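Local coordinates for pilin (Streptococcus pyogenes serotype M1, PDB 3GLD), which forms the backbone of the streptococcal pilus, stacking head to tail through intermolecular isopeptide bonds so that the bacteria can adhere to host cells and build biofilms, at residues 32-37 against 155-160; 185-190 against 215-220. The protein carries 2 engineered substitutions. All coordinates share one frame; numbering follows the deposited sequence.

Interaction 1. Residues 32-37 against 155-160; sequences ALIPNT and NSLDST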
# COMPACT_ATOMS: atom_id res chain seq x y z
N ALA A 32 6.73 5.73 -1.13
CA ALA A 32 6.15 4.90 -0.06
C ALA A 32 6.92 3.60 0.13
O ALA A 32 7.38 3.01 -0.85
CB ALA A 32 4.68 4.59 -0.34
N LEU A 33 7.05 3.18 1.38
CA LEU A 33 7.42 1.81 1.72
C LEU A 33 6.29 0.83 1.36
O LEU A 33 5.10 1.19 1.47
CB LEU A 33 7.77 1.69 3.21
CG LEU A 33 9.12 2.27 3.70
CD1 LEU A 33 9.12 3.79 3.68
CD2 LEU A 33 9.41 1.76 5.09
N ILE A 34 6.66 -0.37 0.91
CA ILE A 34 5.68 -1.37 0.44
C ILE A 34 5.50 -2.39 1.56
O ILE A 34 6.47 -3.02 1.97
CB ILE A 34 6.14 -2.08 -0.90
CG1 ILE A 34 6.41 -1.05 -2.02
CG2 ILE A 34 5.15 -3.16 -1.35
CD1 ILE A 34 5.23 -0.12 -2.37
N PRO A 35 4.27 -2.55 2.06
CA PRO A 35 4.02 -3.48 3.17
C PRO A 35 4.19 -4.96 2.79
O PRO A 35 3.94 -5.33 1.65
CB PRO A 35 2.56 -3.18 3.56
CG PRO A 35 1.95 -2.62 2.30
CD PRO A 35 3.04 -1.88 1.60
N ASN A 36 4.63 -5.78 3.75
CA ASN A 36 4.63 -7.23 3.61
C ASN A 36 3.20 -7.71 3.79
O ASN A 36 2.70 -7.75 4.91
CB ASN A 36 5.47 -7.92 4.69
CG ASN A 36 6.88 -7.41 4.79
OD1 ASN A 36 7.37 -7.20 5.90
ND2 ASN A 36 7.55 -7.22 3.66
N THR A 37 2.54 -8.07 2.70
CA THR A 37 1.15 -8.54 2.76
C THR A 37 0.80 -9.34 1.50
O THR A 37 1.45 -9.20 0.46
CB THR A 37 0.17 -7.34 2.86
OG1 THR A 37 -1.18 -7.82 3.01
CG2 THR A 37 0.23 -6.47 1.60
N ASN A 155 -5.31 -1.58 -6.07
CA ASN A 155 -5.46 -1.00 -4.74
C ASN A 155 -4.59 0.25 -4.61
O ASN A 155 -3.62 0.42 -5.36
CB ASN A 155 -5.11 -2.02 -3.66
CG ASN A 155 -6.10 -3.16 -3.57
OD1 ASN A 155 -7.21 -3.11 -4.13
ND2 ASN A 155 -5.69 -4.21 -2.87
N SER A 156 -4.95 1.13 -3.67
CA SER A 156 -4.16 2.35 -3.41
C SER A 156 -3.51 2.30 -2.03
O SER A 156 -4.17 2.03 -1.03
CB SER A 156 -5.00 3.63 -3.55
OG SER A 156 -4.14 4.78 -3.54
N LEU A 157 -2.20 2.50 -2.00
CA LEU A 157 -1.47 2.55 -0.74
C LEU A 157 -1.27 4.02 -0.35
O LEU A 157 -0.59 4.78 -1.04
CB LEU A 157 -0.12 1.85 -0.86
CG LEU A 157 0.78 1.92 0.37
CD1 LEU A 157 0.22 1.12 1.54
CD2 LEU A 157 2.19 1.44 -0.02
N ASP A 158 -1.89 4.40 0.75
CA ASP A 158 -1.70 5.75 1.31
C ASP A 158 -0.58 5.68 2.37
O ASP A 158 -0.25 4.61 2.88
CB ASP A 158 -3.02 6.30 1.89
CG ASP A 158 -2.99 7.83 2.11
OD1 ASP A 158 -1.97 8.50 1.81
OD2 ASP A 158 -4.01 8.37 2.58
N SER A 159 0.02 6.82 2.68
CA SER A 159 1.00 6.90 3.76
C SER A 159 0.88 8.30 4.33
O SER A 159 0.04 9.06 3.90
CB SER A 159 2.40 6.58 3.26
OG SER A 159 2.74 7.39 2.17
N THR A 160 1.67 8.64 5.33
CA THR A 160 1.45 9.90 6.02
C THR A 160 2.76 10.66 6.29
O THR A 160 3.82 10.28 5.79
CB THR A 160 0.61 9.68 7.30
OG1 THR A 160 0.19 10.94 7.84
CG2 THR A 160 1.38 8.85 8.35
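Leu157 presents its two methyl branches to the loop 32-37, and nearly everything that passes between the two segments goes through them. The side chain leaves the strand toward the loop with CG anti to the backbone N (chi1 176°), an extension that carries both methyls across to Pro35 and its neighbours. Pro35 answers from the other side: the proline ring and the leucine point at each other end on, with CD of Pro35 3.8 Å from CD2 of Leu157. The second branch, CD1, lies against the CD–CG side of the ring, 4.1 Å from CD of Pro35, so the ring meets both arms of the fork.

CD2 is the busier arm. Ala32 points its CB at it from 4.0 Å, and Ile34, which sets off away from the strand, brings its far end back until CD1 lies 4.1 Å from Leu157 CD2, the two side chains crossing at a slant. The backbone joins in, for O of Leu33 sits 3.3 Å from CD2 of Leu157, a close carbon-to-oxygen contact. Ser159 adds a lighter touch beside Ala32. No hydrogen bond spans the segments, so shape and burial carry the contact. Ile34 and Leu157 also both lean on Leu27 of strand 18-27, which extends this apolar cluster.

Two residues before Leu157 comes Asn155, cross-linked through an isopeptide bond to Lys23 in the native pilin. Leu157 of strand 151-169, packed against the loop that joins strands 18-27 and 37-45, makes an apolar core contact of an Ig-like, all-beta pilin domain.

Interaction 2. Residues 185-190 against 215-220; sequences LKANQY and SIDQLY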
# COMPACT_ATOMS: atom_id res chain seq x y z
N LEU A 185 10.86 4.84 15.42
CA LEU A 185 9.76 4.14 14.77
C LEU A 185 9.91 2.63 15.04
O LEU A 185 11.02 2.08 14.98
CB LEU A 185 9.80 4.43 13.27
CG LEU A 185 10.04 5.88 12.83
CD1 LEU A 185 10.41 5.91 11.38
CD2 LEU A 185 8.85 6.77 13.09
N LYS A 186 8.80 1.96 15.35
CA LYS A 186 8.81 0.56 15.76
C LYS A 186 8.40 -0.37 14.62
O LYS A 186 7.45 -0.09 13.89
CB LYS A 186 7.89 0.32 16.96
CG LYS A 186 8.36 0.97 18.27
CD LYS A 186 8.20 2.48 18.26
CE LYS A 186 8.99 3.13 19.38
NZ LYS A 186 8.53 2.65 20.72
N ALA A 187 9.12 -1.47 14.48
CA ALA A 187 8.80 -2.49 13.48
C ALA A 187 7.44 -3.12 13.75
O ALA A 187 6.99 -3.20 14.90
CB ALA A 187 9.90 -3.57 13.44
N ASN A 188 6.77 -3.55 12.69
CA ASN A 188 5.62 -4.45 12.79
C ASN A 188 5.69 -5.46 11.64
O ASN A 188 6.65 -5.46 10.88
CB ASN A 188 4.29 -3.66 12.82
CG ASN A 188 4.11 -2.74 11.64
OD1 ASN A 188 4.48 -3.07 10.51
ND2 ASN A 188 3.54 -1.56 11.89
N GLN A 189 4.66 -6.29 11.50
CA GLN A 189 4.65 -7.31 10.43
C GLN A 189 4.72 -6.70 9.02
O GLN A 189 5.26 -7.31 8.12
CB GLN A 189 3.42 -8.20 10.56
CG GLN A 189 2.11 -7.46 10.29
CD GLN A 189 0.91 -8.35 10.45
OE1 GLN A 189 0.33 -8.43 11.54
NE2 GLN A 189 0.53 -9.04 9.38
N TYR A 190 4.18 -5.49 8.85
CA TYR A 190 4.12 -4.83 7.55
C TYR A 190 5.42 -4.13 7.13
O TYR A 190 5.70 -3.98 5.93
CB TYR A 190 2.96 -3.82 7.52
CG TYR A 190 1.62 -4.42 7.90
CD1 TYR A 190 0.98 -5.35 7.08
CD2 TYR A 190 0.99 -4.05 9.09
CE1 TYR A 190 -0.25 -5.90 7.44
CE2 TYR A 190 -0.24 -4.59 9.46
CZ TYR A 190 -0.85 -5.51 8.63
OH TYR A 190 -2.07 -6.03 9.02
N SER A 215 16.10 4.57 10.34
CA SER A 215 15.87 3.13 10.25
C SER A 215 14.83 2.73 11.27
O SER A 215 14.90 3.14 12.42
CB SER A 215 17.15 2.35 10.54
OG SER A 215 18.07 2.49 9.48
N ILE A 216 13.86 1.93 10.83
CA ILE A 216 12.85 1.39 11.72
C ILE A 216 13.54 0.55 12.81
O ILE A 216 14.46 -0.23 12.51
CB ILE A 216 11.78 0.58 10.92
CG1 ILE A 216 11.04 1.49 9.93
CG2 ILE A 216 10.78 -0.08 11.87
CD1 ILE A 216 9.96 0.76 9.07
N ASP A 217 13.16 0.78 14.06
CA ASP A 217 13.69 0.06 15.22
C ASP A 217 15.05 0.57 15.70
O ASP A 217 15.66 -0.02 16.58
CB ASP A 217 13.73 -1.45 14.96
CG ASP A 217 12.58 -2.20 15.60
OD1 ASP A 217 11.56 -1.57 15.94
OD2 ASP A 217 12.71 -3.43 15.77
N GLN A 218 15.51 1.67 15.10
CA GLN A 218 16.78 2.32 15.45
C GLN A 218 16.54 3.80 15.79
O GLN A 218 16.07 4.58 14.95
CB GLN A 218 17.76 2.20 14.28
CG GLN A 218 19.17 2.73 14.56
CD GLN A 218 20.17 2.37 13.47
OE1 GLN A 218 20.14 1.26 12.94
NE2 GLN A 218 21.06 3.31 13.14
N LEU A 219 16.89 4.18 17.03
CA LEU A 219 16.76 5.58 17.50
C LEU A 219 17.41 6.55 16.52
O LEU A 219 18.56 6.39 16.14
CB LEU A 219 17.37 5.75 18.90
CG LEU A 219 17.40 7.10 19.64
CD1 LEU A 219 16.02 7.71 19.78
CD2 LEU A 219 18.02 6.92 21.02
N TYR A 220 16.66 7.56 16.12
CA TYR A 220 17.17 8.56 15.20
C TYR A 220 17.42 9.85 15.97
O TYR A 220 16.48 10.43 16.53
CB TYR A 220 16.14 8.79 14.09
CG TYR A 220 16.47 9.95 13.18
CD1 TYR A 220 17.44 9.82 12.17
CD2 TYR A 220 15.83 11.18 13.31
CE1 TYR A 220 17.76 10.90 11.34
CE2 TYR A 220 16.13 12.24 12.49
CZ TYR A 220 17.09 12.09 11.51
OH TYR A 220 17.37 13.15 10.69
O HOH W 1 13.56 4.76 13.85
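Ile216 and Asp217 meet Leu185, Lys186 and Ala187 as the two central residues of a type II beta turn running from Ser215 to Gln218, and with them the turn grips the chain that leaves strand 179-185. Asp217, at the third position, has the positive phi (80°) that this turn type demands there. The turn is closed by its own bond from Gln218 N to Ser215 O.

The tight part lies along the backbone from Leu185 to Ala187. Asp217 N donates to Leu185 O at 2.7 Å. Ile216 then lays its CG2 methyl against the next peptide, 3.4 Å from Ala187 N and 3.9 Å from Ala187 CB. That branch stands anti to the backbone N of Ile216, which leaves CG1 beside the N and CG2 facing Ala187. Other residues cover the isoleucine further, among them Tyr191 and Glu195, and Leu185 packs on Val197 and Tyr241. Water 1 accepts a hydrogen bond from Leu185 N and also approaches Ser215 O, although that second leg is short enough to be doubtful.

Toward solvent the contact thins. Lys186 turns away, its ammonium group bonded to Gln276, and Gln218 also points away from the facing segment. Asp217 is itself exposed, yet its carboxylate bends inward, past CB of Ala187, with both oxygens near that methyl. The result is a nearly straight bond (166°) from Ala187 N to Asp217 OD1, 2.8 Å long, in which the nitrogen stands above the carboxylate plane, 53° out of it.

Interaction 1, near the centre of the elongated chain, is buried and apolar; interaction 2, displaced toward the C-terminal half, is only partly buried and relies on backbone and carboxylate hydrogen bonds, so the chemistry differs with the place in the fold. They draw on different sequence families, 32-37 and 155-160 on the Spy0128-like domain, 185-190 and 215-220 on DUF7601, yet they meet at the domain junction. Asn36 N lies 3.0 Å from Tyr190 O, a probable hydrogen bond, and Leu33 CD2 packs 4.1 Å from Ile216 CD1. Loops 32-37 and 185-190 thus face each other across the two domains, while strand 151-169, interrupted near Asp158, passes from one to the other.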